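Local coordinates for protein N-(5'-phosphoribosyl)anthranilate isomerase (Pyrococcus furiosus, PDB 4AAJ) that catalyses the isomerisation of N-(5-phosphoribosyl)anthranilate to 1-(2-carboxyphenylamino)-1-deoxyribulose 5-phosphate, the third step in making tryptophan from chorismate, at residues A[57-60]-A[61-65]. Numbering follows the deposited sequence.
Sequences PLEK and AREII. With SO4 (sulfate ion), chain D.
Lys60 and Glu63 face each other one turn apart, and the lysine is the chain to follow. Its CB leaves the helix beside the following peptide N of Ala61; CG then passes CD1 of Ile64 at 4.2 Å. Bends at chi2 (52°) and chi3 (79°) carry the chain alongside Glu63, with CD and CE both passing its OE1. NZ closes the salt bridge, 3.0 Å from Glu63 OE1, on the syn side of that carboxylate and somewhat out of its plane. The same ammonium donates to O1 of a sulfate, 2.7 Å from NZ, probably an ion from the crystallisation liquor; the sulfate also takes the backbone N-H groups of Leu31 and Glu32. The other oxygen of Glu63, OE2, lies 2.5 Å from Glu59 OE2, so one of these acids probably holds a proton. Glu59 OE1 turns instead to Arg62, whose NH2 reaches its anti side at 3.0 Å in a nearly straight bond (163°), with the guanidinium edge-on and Leu58 O over one of its faces. NH1 of Arg62 bonds Arg90 O on helix 81-91. Beneath this charged surface, Arg62 N to Leu58 O (2.8 Å) is one of the i to i+4 backbone bonds. Pro57 is the N-cap, and Ala61 and Ile64 press on Val46 of strand 43-47: an outer helix of a beta-alpha-beta unit in a TIM barrel, with i to i+3 salt bridges along its outward side.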
# COMPACT_ATOMS: atom_id res chain seq x y z
N PRO A 57 -16.47 1.76 -7.90
CA PRO A 57 -16.70 1.22 -9.22
C PRO A 57 -15.52 1.53 -10.16
O PRO A 57 -14.76 2.47 -9.88
CB PRO A 57 -17.96 1.96 -9.71
CG PRO A 57 -18.55 2.62 -8.51
CD PRO A 57 -17.44 2.81 -7.53
N LEU A 58 -15.37 0.77 -11.24
CA LEU A 58 -14.25 0.95 -12.17
C LEU A 58 -14.25 2.34 -12.82
O LEU A 58 -13.17 2.91 -13.07
CB LEU A 58 -14.22 -0.15 -13.22
CG LEU A 58 -13.97 -1.57 -12.68
CD1 LEU A 58 -14.00 -2.60 -13.79
CD2 LEU A 58 -12.67 -1.67 -11.88
N GLU A 59 -15.43 2.90 -13.07
CA GLU A 59 -15.50 4.27 -13.63
C GLU A 59 -14.88 5.31 -12.68
O GLU A 59 -14.15 6.20 -13.13
CB GLU A 59 -16.95 4.66 -13.98
CG GLU A 59 -17.17 6.16 -14.22
CD GLU A 59 -16.34 6.72 -15.37
OE1 GLU A 59 -16.10 6.01 -16.36
OE2 GLU A 59 -15.93 7.91 -15.27
N LYS A 60 -15.14 5.19 -11.38
CA LYS A 60 -14.59 6.12 -10.41
C LYS A 60 -13.06 5.93 -10.29
O LYS A 60 -12.32 6.91 -10.22
CB LYS A 60 -15.28 5.98 -9.06
CG LYS A 60 -14.88 7.02 -8.01
CD LYS A 60 -15.00 8.46 -8.50
CE LYS A 60 -16.43 8.96 -8.48
NZ LYS A 60 -16.50 10.41 -8.85
N ALA A 61 -12.62 4.67 -10.31
CA ALA A 61 -11.17 4.38 -10.34
C ALA A 61 -10.51 5.02 -11.57
O ALA A 61 -9.48 5.68 -11.45
CB ALA A 61 -10.93 2.86 -10.33
N ARG A 62 -11.12 4.83 -12.74
CA ARG A 62 -10.65 5.42 -14.00
C ARG A 62 -10.49 6.94 -13.89
O ARG A 62 -9.45 7.49 -14.31
CB ARG A 62 -11.66 5.10 -15.10
CG ARG A 62 -11.12 4.89 -16.49
CD ARG A 62 -11.91 3.79 -17.20
NE ARG A 62 -13.37 3.94 -17.10
CZ ARG A 62 -14.25 2.93 -17.10
NH1 ARG A 62 -13.84 1.66 -17.17
NH2 ARG A 62 -15.55 3.18 -17.00
N GLU A 63 -11.50 7.60 -13.33
CA GLU A 63 -11.47 9.06 -13.11
C GLU A 63 -10.33 9.51 -12.21
O GLU A 63 -9.68 10.53 -12.46
CB GLU A 63 -12.77 9.54 -12.49
CG GLU A 63 -13.96 9.44 -13.41
CD GLU A 63 -15.26 9.80 -12.73
OE1 GLU A 63 -15.24 10.37 -11.62
OE2 GLU A 63 -16.31 9.51 -13.33
N ILE A 64 -10.11 8.76 -11.13
CA ILE A 64 -9.07 9.14 -10.17
C ILE A 64 -7.70 8.95 -10.82
O ILE A 64 -6.84 9.85 -10.72
CB ILE A 64 -9.21 8.36 -8.84
CG1 ILE A 64 -10.35 8.96 -8.01
CG2 ILE A 64 -7.93 8.42 -8.02
CD1 ILE A 64 -10.97 8.00 -7.02
N ILE A 65 -7.52 7.82 -11.49
CA ILE A 65 -6.25 7.49 -12.18
C ILE A 65 -5.92 8.52 -13.27
O ILE A 65 -4.79 9.01 -13.34
CB ILE A 65 -6.28 6.06 -12.76
CG1 ILE A 65 -6.31 5.04 -11.59
CG2 ILE A 65 -5.11 5.81 -13.71
CD1 ILE A 65 -6.59 3.61 -12.00
S SO4 D . -15.92 13.65 -6.77
O1 SO4 D . -15.37 12.52 -7.55
O2 SO4 D . -16.32 14.71 -7.72
O3 SO4 D . -14.94 14.22 -5.83
O4 SO4 D . -17.10 13.17 -6.01